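Local coordinates for DUF871 domain-containing protein (PDB 2P0O) that is of unknown function but is probably a 6-phospho-N-acetylmuramidase, hydrolysing the glycosidic bond of N-acetylmuramic acid 6-phosphate, at residues I23-S37 with L55-D69. Residues are numbered along the deposited sequence; the frame is centred on the assembly and turned at random.
Sequences IKKMKALGFDGIFTS and LGAIAKAEKMKIMVD
Ile34 and Ile66 sit side by side on neighbouring parallel strands of the TIM barrel, where segments 23-37 and 55-69 each run from a helix into a barrel strand; helix 48-62 makes the beta-alpha-beta crossover between strands 33-38 and 65-70. Strands 33-37 and 65-69 are joined by backbone bonds that zigzag between them, from Lys65 N to Asp32 O through to Asp69 N to Thr36 O (2.8 Å, 166° at the hydrogen). The tight part lies between this sheet and the helices. Ile34 directs CG1 beside its own backbone N (chi1 -62°), which carries CD1 out to Ala59 CB and Leu55 CD1, both 4.1 Å away. Selenomethionine Met64 packs beside it: its SE touches Ile23 CG2 at 3.7 Å, while CE turns back to Ile34 CG1 and the carbonyl O of Phe31. Ile23 crosses Leu55 and Ile58 at about right angles, CD1 meeting Leu55 CD1 and CG2 meeting Ile58 CG2. On the barrel's inner side, Met67 CG and Asp69 CB lie obliquely by the Phe35 ring, and Asp69 also forms a salt bridge with Arg97.

The looser, solvent side is at Lys24 and Glu62. Lys24 CG touches Glu62 OE1, but Lys24 NZ stays 5.0 Å from that oxygen, too far for a salt bridge. Both helices finish in Schellman motifs, at Gly30 and Lys63, where a polar clamp forms. Bent at chi2 (76°), Lys27 slides past Glu62 to this corner; its NZ donates to Lys63 O from above the carbonyl plane (2.9 Å) and forms a salt bridge with Asp32 OD1 (2.7 Å), meeting it on the anti side and somewhat out of the carboxylate plane.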
ATOM      1  N   ILE A  23      11.783  -1.947   9.854  1.00 54.23           N
ATOM      2  CA  ILE A  23      12.266  -2.472   8.571  1.00 54.64           C
ATOM      3  C   ILE A  23      12.181  -4.019   8.536  1.00 54.27           C
ATOM      4  O   ILE A  23      11.611  -4.620   7.607  1.00 54.14           O
ATOM      5  CB  ILE A  23      13.706  -1.981   8.260  1.00 54.57           C
ATOM      6  CG1 ILE A  23      13.713  -0.480   7.946  1.00 54.47           C
ATOM      7  CG2 ILE A  23      14.301  -2.765   7.091  1.00 54.39           C
ATOM      8  CD1 ILE A  23      15.119   0.151   7.993  1.00 54.09           C
ATOM      9  N   LYS A  24      12.699  -4.640   9.582  1.00 54.27           N
ATOM     10  CA  LYS A  24      12.681  -6.091   9.722  1.00 55.05           C
ATOM     11  C   LYS A  24      11.258  -6.667   9.736  1.00 55.28           C
ATOM     12  O   LYS A  24      10.981  -7.667   9.058  1.00 55.00           O
ATOM     13  CB  LYS A  24      13.447  -6.524  10.980  1.00 55.20           C
ATOM     14  CG  LYS A  24      14.929  -6.242  10.929  1.00 57.42           C
ATOM     15  CD  LYS A  24      15.679  -6.979  12.069  1.00 60.52           C
ATOM     16  CE  LYS A  24      17.080  -6.403  12.227  1.00 62.96           C
ATOM     17  NZ  LYS A  24      18.083  -7.336  12.875  1.00 64.24           N
ATOM     18  N   LYS A  25      10.359  -6.034  10.496  1.00 55.65           N
ATOM     19  CA  LYS A  25       8.962  -6.469  10.525  1.00 56.31           C
ATOM     20  C   LYS A  25       8.289  -6.319   9.168  1.00 55.55           C
ATOM     21  O   LYS A  25       7.545  -7.191   8.750  1.00 55.42           O
ATOM     22  CB  LYS A  25       8.172  -5.672  11.543  1.00 57.26           C
ATOM     23  CG  LYS A  25       8.239  -6.266  12.915  1.00 59.74           C
ATOM     24  CD  LYS A  25       7.555  -5.367  13.926  1.00 61.13           C
ATOM     25  CE  LYS A  25       7.862  -5.897  15.320  1.00 62.50           C
ATOM     26  NZ  LYS A  25       7.078  -5.098  16.289  1.00 65.34           N
HETATM   27  N   MSE A  26       8.559  -5.211   8.478  1.00 55.90           N
HETATM   28  CA  MSE A  26       7.938  -4.964   7.177  1.00 55.81           C
HETATM   29  C   MSE A  26       8.364  -6.033   6.165  1.00 56.35           C
HETATM   30  O   MSE A  26       7.524  -6.562   5.430  1.00 56.49           O
HETATM   31  CB  MSE A  26       8.209  -3.540   6.695  1.00 55.87           C
HETATM   32  CG  MSE A  26       7.479  -2.485   7.547  1.00 56.27           C
HETATM   33 SE   MSE A  26       5.503  -2.708   7.538  1.00 62.73          SE
HETATM   34  CE  MSE A  26       5.090  -1.567   6.003  1.00 58.03           C
ATOM     35  N   LYS A  27       9.652  -6.378   6.162  1.00 56.53           N
ATOM     36  CA  LYS A  27      10.125  -7.496   5.358  1.00 57.29           C
ATOM     37  C   LYS A  27       9.339  -8.794   5.627  1.00 57.65           C
ATOM     38  O   LYS A  27       8.855  -9.415   4.680  1.00 57.99           O
ATOM     39  CB  LYS A  27      11.619  -7.734   5.548  1.00 56.86           C
ATOM     40  CG  LYS A  27      12.107  -9.031   4.908  1.00 58.20           C
ATOM     41  CD  LYS A  27      12.213  -8.867   3.412  1.00 58.87           C
ATOM     42  CE  LYS A  27      12.671 -10.161   2.775  1.00 58.18           C
ATOM     43  NZ  LYS A  27      12.874  -9.934   1.323  1.00 57.50           N
ATOM     44  N   ALA A  28       9.211  -9.193   6.895  1.00 57.27           N
ATOM     45  CA  ALA A  28       8.383 -10.355   7.248  1.00 58.01           C
ATOM     46  C   ALA A  28       6.891 -10.194   6.877  1.00 58.25           C
ATOM     47  O   ALA A  28       6.144 -11.165   6.789  1.00 59.10           O
ATOM     48  CB  ALA A  28       8.546 -10.727   8.732  1.00 56.94           C
ATOM     49  N   LEU A  29       6.450  -8.969   6.644  1.00 59.18           N
ATOM     50  CA  LEU A  29       5.069  -8.757   6.248  1.00 59.33           C
ATOM     51  C   LEU A  29       4.908  -8.720   4.728  1.00 59.21           C
ATOM     52  O   LEU A  29       3.835  -8.377   4.241  1.00 59.19           O
ATOM     53  CB  LEU A  29       4.570  -7.442   6.858  1.00 59.73           C
ATOM     54  CG  LEU A  29       3.868  -7.379   8.227  1.00 61.46           C
ATOM     55  CD1 LEU A  29       3.976  -8.607   9.068  1.00 59.84           C
ATOM     56  CD2 LEU A  29       4.255  -6.108   9.014  1.00 60.04           C
ATOM     57  N   GLY A  30       5.965  -9.038   3.976  1.00 58.69           N
ATOM     58  CA  GLY A  30       5.883  -9.027   2.509  1.00 58.14           C
ATOM     59  C   GLY A  30       6.336  -7.759   1.775  1.00 58.34           C
ATOM     60  O   GLY A  30       5.982  -7.552   0.608  1.00 57.89           O
ATOM     61  N   PHE A  31       7.127  -6.923   2.444  1.00 58.33           N
ATOM     62  CA  PHE A  31       7.742  -5.715   1.846  1.00 58.40           C
ATOM     63  C   PHE A  31       9.199  -5.998   1.472  1.00 58.34           C
ATOM     64  O   PHE A  31       9.960  -6.404   2.340  1.00 58.99           O
ATOM     65  CB  PHE A  31       7.646  -4.541   2.830  1.00 58.23           C
ATOM     66  CG  PHE A  31       6.227  -4.058   3.052  1.00 57.78           C
ATOM     67  CD1 PHE A  31       5.348  -4.767   3.897  1.00 59.04           C
ATOM     68  CD2 PHE A  31       5.767  -2.907   2.407  1.00 57.36           C
ATOM     69  CE1 PHE A  31       4.028  -4.340   4.088  1.00 58.41           C
ATOM     70  CE2 PHE A  31       4.450  -2.442   2.591  1.00 57.60           C
ATOM     71  CZ  PHE A  31       3.579  -3.162   3.429  1.00 60.52           C
ATOM     72  N   ASP A  32       9.569  -5.824   0.197  1.00 57.97           N
ATOM     73  CA  ASP A  32      10.908  -6.177  -0.289  1.00 58.81           C
ATOM     74  C   ASP A  32      11.766  -5.018  -0.730  1.00 58.10           C
ATOM     75  O   ASP A  32      12.878  -5.236  -1.246  1.00 58.44           O
ATOM     76  CB  ASP A  32      10.860  -7.186  -1.458  1.00 59.14           C
ATOM     77  CG  ASP A  32      10.254  -8.509  -1.066  1.00 61.06           C
ATOM     78  OD1 ASP A  32      10.673  -9.084  -0.037  1.00 60.85           O
ATOM     79  OD2 ASP A  32       9.340  -8.965  -1.803  1.00 64.43           O
ATOM     80  N   GLY A  33      11.259  -3.802  -0.549  1.00 57.74           N
ATOM     81  CA  GLY A  33      11.927  -2.615  -1.047  1.00 56.14           C
ATOM     82  C   GLY A  33      11.934  -1.441  -0.097  1.00 56.38           C
ATOM     83  O   GLY A  33      11.019  -1.266   0.733  1.00 55.69           O
ATOM     84  N   ILE A  34      12.986  -0.627  -0.246  1.00 56.06           N
ATOM     85  CA  ILE A  34      13.146   0.619   0.457  1.00 55.49           C
ATOM     86  C   ILE A  34      13.365   1.750  -0.547  1.00 56.55           C
ATOM     87  O   ILE A  34      14.112   1.599  -1.531  1.00 56.82           O
ATOM     88  CB  ILE A  34      14.344   0.581   1.439  1.00 55.66           C
ATOM     89  CG1 ILE A  34      14.119  -0.483   2.519  1.00 54.02           C
ATOM     90  CG2 ILE A  34      14.587   1.985   2.039  1.00 53.00           C
ATOM     91  CD1 ILE A  34      15.402  -0.962   3.204  1.00 55.86           C
ATOM     92  N   PHE A  35      12.688   2.867  -0.287  1.00 56.60           N
ATOM     93  CA  PHE A  35      12.934   4.144  -0.959  1.00 57.81           C
ATOM     94  C   PHE A  35      13.468   5.131   0.078  1.00 58.09           C
ATOM     95  O   PHE A  35      12.978   5.192   1.214  1.00 58.25           O
ATOM     96  CB  PHE A  35      11.648   4.689  -1.604  1.00 56.07           C
ATOM     97  CG  PHE A  35      11.795   6.054  -2.240  1.00 57.53           C
ATOM     98  CD1 PHE A  35      12.162   6.178  -3.590  1.00 56.32           C
ATOM     99  CD2 PHE A  35      11.520   7.224  -1.506  1.00 57.19           C
ATOM    100  CE1 PHE A  35      12.284   7.442  -4.210  1.00 56.72           C
ATOM    101  CE2 PHE A  35      11.636   8.502  -2.109  1.00 58.70           C
ATOM    102  CZ  PHE A  35      12.004   8.621  -3.471  1.00 56.75           C
ATOM    103  N   THR A  36      14.477   5.898  -0.316  1.00 59.73           N
ATOM    104  CA  THR A  36      14.995   6.957   0.528  1.00 61.41           C
ATOM    105  C   THR A  36      15.415   8.157  -0.315  1.00 62.84           C
ATOM    106  O   THR A  36      15.988   8.001  -1.404  1.00 62.62           O
ATOM    107  CB  THR A  36      16.144   6.458   1.455  1.00 61.53           C
ATOM    108  OG1 THR A  36      16.478   7.481   2.407  1.00 62.08           O
ATOM    109  CG2 THR A  36      17.401   6.063   0.660  1.00 61.08           C
ATOM    110  N   SER A  37      15.116   9.348   0.190  1.00 64.83           N
ATOM    111  CA  SER A  37      15.448  10.590  -0.503  1.00 67.47           C
ATOM    112  C   SER A  37      16.442  11.393   0.320  1.00 68.65           C
ATOM    113  O   SER A  37      16.168  11.767   1.454  1.00 68.39           O
ATOM    114  CB  SER A  37      14.180  11.413  -0.807  1.00 67.80           C
ATOM    115  OG  SER A  37      14.490  12.620  -1.501  1.00 69.73           O
ATOM    116  N   LEU A  55      22.311   1.622   6.519  1.00 65.77           N
ATOM    117  CA  LEU A  55      21.032   1.188   5.921  1.00 64.20           C
ATOM    118  C   LEU A  55      21.220   0.039   4.907  1.00 63.14           C
ATOM    119  O   LEU A  55      20.493  -0.967   4.940  1.00 62.71           O
ATOM    120  CB  LEU A  55      20.256   2.370   5.282  1.00 64.12           C
ATOM    121  CG  LEU A  55      18.979   1.983   4.493  1.00 63.36           C
ATOM    122  CD1 LEU A  55      17.953   1.361   5.407  1.00 62.74           C
ATOM    123  CD2 LEU A  55      18.343   3.137   3.697  1.00 63.51           C
ATOM    124  N   GLY A  56      22.201   0.203   4.000  1.00 62.76           N
ATOM    125  CA  GLY A  56      22.590  -0.864   3.068  1.00 62.28           C
ATOM    126  C   GLY A  56      22.885  -2.176   3.770  1.00 62.17           C
ATOM    127  O   GLY A  56      22.569  -3.260   3.231  1.00 62.09           O
ATOM    128  N   ALA A  57      23.460  -2.085   4.980  1.00 61.95           N
ATOM    129  CA  ALA A  57      23.772  -3.283   5.757  1.00 62.99           C
ATOM    130  C   ALA A  57      22.482  -3.970   6.180  1.00 63.17           C
ATOM    131  O   ALA A  57      22.321  -5.183   6.008  1.00 63.04           O
ATOM    132  CB  ALA A  57      24.652  -2.955   6.966  1.00 62.77           C
ATOM    133  N   ILE A  58      21.547  -3.182   6.698  1.00 63.59           N
ATOM    134  CA  ILE A  58      20.235  -3.704   7.040  1.00 63.98           C
ATOM    135  C   ILE A  58      19.575  -4.350   5.802  1.00 63.75           C
ATOM    136  O   ILE A  58      19.130  -5.493   5.863  1.00 63.56           O
ATOM    137  CB  ILE A  58      19.344  -2.609   7.670  1.00 64.66           C
ATOM    138  CG1 ILE A  58      20.079  -1.958   8.841  1.00 65.77           C
ATOM    139  CG2 ILE A  58      18.024  -3.195   8.162  1.00 65.03           C
ATOM    140  CD1 ILE A  58      19.520  -0.594   9.201  1.00 69.40           C
ATOM    141  N   ALA A  59      19.554  -3.636   4.680  1.00 63.37           N
ATOM    142  CA  ALA A  59      18.903  -4.132   3.458  1.00 63.36           C
ATOM    143  C   ALA A  59      19.555  -5.375   2.835  1.00 63.20           C
ATOM    144  O   ALA A  59      18.853  -6.272   2.378  1.00 63.37           O
ATOM    145  CB  ALA A  59      18.802  -3.031   2.429  1.00 62.94           C
ATOM    146  N   LYS A  60      20.878  -5.409   2.780  1.00 62.95           N
ATOM    147  CA  LYS A  60      21.572  -6.605   2.298  1.00 63.95           C
ATOM    148  C   LYS A  60      21.205  -7.843   3.125  1.00 64.00           C
ATOM    149  O   LYS A  60      20.889  -8.890   2.561  1.00 64.70           O
ATOM    150  CB  LYS A  60      23.103  -6.418   2.287  1.00 63.56           C
ATOM    151  CG  LYS A  60      23.657  -5.733   1.036  1.00 63.52           C
ATOM    152  CD  LYS A  60      24.883  -4.852   1.352  1.00 63.13           C
ATOM    153  CE  LYS A  60      26.132  -5.655   1.578  1.00 66.08           C
ATOM    154  NZ  LYS A  60      27.248  -4.795   2.146  1.00 66.65           N
ATOM    155  N   ALA A  61      21.240  -7.707   4.453  1.00 63.81           N
ATOM    156  CA  ALA A  61      20.937  -8.804   5.381  1.00 63.74           C
ATOM    157  C   ALA A  61      19.485  -9.238   5.274  1.00 63.61           C
ATOM    158  O   ALA A  61      19.135 -10.406   5.409  1.00 63.49           O
ATOM    159  CB  ALA A  61      21.240  -8.377   6.803  1.00 63.67           C
ATOM    160  N   GLU A  62      18.641  -8.263   5.022  1.00 63.84           N
ATOM    161  CA  GLU A  62      17.212  -8.455   5.022  1.00 63.97           C
ATOM    162  C   GLU A  62      16.706  -8.802   3.613  1.00 63.39           C
ATOM    163  O   GLU A  62      15.550  -9.161   3.454  1.00 64.07           O
ATOM    164  CB  GLU A  62      16.574  -7.187   5.589  1.00 63.96           C
ATOM    165  CG  GLU A  62      15.298  -7.381   6.355  1.00 66.74           C
ATOM    166  CD  GLU A  62      15.401  -8.324   7.535  1.00 69.22           C
ATOM    167  OE1 GLU A  62      16.402  -8.280   8.279  1.00 69.76           O
ATOM    168  OE2 GLU A  62      14.439  -9.106   7.733  1.00 72.26           O
ATOM    169  N   LYS A  63      17.593  -8.736   2.614  1.00 63.25           N
ATOM    170  CA  LYS A  63      17.289  -9.009   1.191  1.00 62.44           C
ATOM    171  C   LYS A  63      16.221  -8.068   0.666  1.00 62.78           C
ATOM    172  O   LYS A  63      15.125  -8.474   0.253  1.00 62.59           O
ATOM    173  CB  LYS A  63      16.933 -10.471   0.940  1.00 62.85           C
ATOM    174  CG  LYS A  63      18.107 -11.422   1.070  1.00 62.24           C
ATOM    175  CD  LYS A  63      17.589 -12.824   1.218  1.00 64.30           C
ATOM    176  CE  LYS A  63      18.694 -13.808   1.593  1.00 64.40           C
ATOM    177  NZ  LYS A  63      18.053 -15.068   2.092  1.00 66.16           N
HETATM  178  N   MSE A  64      16.562  -6.792   0.715  1.00 62.19           N
HETATM  179  CA  MSE A  64      15.660  -5.738   0.317  1.00 62.54           C
HETATM  180  C   MSE A  64      16.405  -4.790  -0.591  1.00 61.36           C
HETATM  181  O   MSE A  64      17.616  -4.612  -0.475  1.00 61.04           O
HETATM  182  CB  MSE A  64      15.147  -4.990   1.538  1.00 62.92           C
HETATM  183  CG  MSE A  64      14.342  -5.851   2.481  1.00 65.40           C
HETATM  184 SE   MSE A  64      13.832  -4.818   4.058  1.00 71.65          SE
HETATM  185  CE  MSE A  64      12.240  -3.856   3.426  1.00 65.78           C
ATOM    186  N   LYS A  65      15.667  -4.194  -1.501  1.00 60.39           N
ATOM    187  CA  LYS A  65      16.230  -3.256  -2.438  1.00 59.94           C
ATOM    188  C   LYS A  65      16.234  -1.863  -1.828  1.00 59.50           C
ATOM    189  O   LYS A  65      15.502  -1.601  -0.860  1.00 59.26           O
ATOM    190  CB  LYS A  65      15.426  -3.322  -3.728  1.00 60.22           C
ATOM    191  CG  LYS A  65      15.542  -4.707  -4.366  1.00 62.28           C
ATOM    192  CD  LYS A  65      14.854  -4.784  -5.713  1.00 66.51           C
ATOM    193  CE  LYS A  65      15.736  -4.208  -6.803  1.00 66.87           C
ATOM    194  NZ  LYS A  65      14.955  -4.056  -8.064  1.00 68.98           N
ATOM    195  N   ILE A  66      17.094  -0.994  -2.364  1.00 58.34           N
ATOM    196  CA  ILE A  66      17.134   0.405  -1.974  1.00 57.35           C
ATOM    197  C   ILE A  66      17.238   1.299  -3.203  1.00 57.21           C
ATOM    198  O   ILE A  66      18.228   1.266  -3.936  1.00 57.37           O
ATOM    199  CB  ILE A  66      18.326   0.762  -1.054  1.00 57.23           C
ATOM    200  CG1 ILE A  66      18.350  -0.082   0.224  1.00 56.71           C
ATOM    201  CG2 ILE A  66      18.261   2.227  -0.688  1.00 55.44           C
ATOM    202  CD1 ILE A  66      19.583   0.195   1.125  1.00 55.76           C
HETATM  203  N   MSE A  67      16.206   2.097  -3.417  1.00 56.84           N
HETATM  204  CA  MSE A  67      16.233   3.110  -4.438  1.00 56.47           C
HETATM  205  C   MSE A  67      16.593   4.394  -3.702  1.00 56.52           C
HETATM  206  O   MSE A  67      15.923   4.766  -2.720  1.00 56.42           O
HETATM  207  CB  MSE A  67      14.856   3.161  -5.120  1.00 56.09           C
HETATM  208  CG  MSE A  67      14.551   4.410  -5.991  1.00 58.42           C
HETATM  209 SE   MSE A  67      15.856   4.575  -7.449  1.00 65.92          SE
HETATM  210  CE  MSE A  67      15.495   2.963  -8.507  1.00 58.97           C
ATOM    211  N   VAL A  68      17.650   5.066  -4.145  1.00 56.26           N
ATOM    212  CA  VAL A  68      18.040   6.334  -3.535  1.00 56.71           C
ATOM    213  C   VAL A  68      17.733   7.519  -4.464  1.00 58.57           C
ATOM    214  O   VAL A  68      18.279   7.634  -5.575  1.00 59.24           O
ATOM    215  CB  VAL A  68      19.548   6.383  -3.135  1.00 56.63           C
ATOM    216  CG1 VAL A  68      19.922   7.751  -2.584  1.00 55.47           C
ATOM    217  CG2 VAL A  68      19.927   5.267  -2.129  1.00 55.41           C
ATOM    218  N   ASP A  69      16.872   8.409  -3.994  1.00 59.37           N
ATOM    219  CA  ASP A  69      16.584   9.626  -4.717  1.00 60.86           C
ATOM    220  C   ASP A  69      17.534  10.701  -4.183  1.00 60.81           C
ATOM    221  O   ASP A  69      17.511  11.048  -3.003  1.00 60.36           O
ATOM    222  CB  ASP A  69      15.109   9.998  -4.559  1.00 61.36           C
ATOM    223  CG  ASP A  69      14.741  11.290  -5.279  1.00 65.02           C
ATOM    224  OD1 ASP A  69      15.148  12.380  -4.829  1.00 67.73           O
ATOM    225  OD2 ASP A  69      14.021  11.221  -6.288  1.00 69.74           O
TER
HETATM  226  O   HOH W   1      12.392  -9.695   9.054  1.00 53.10           O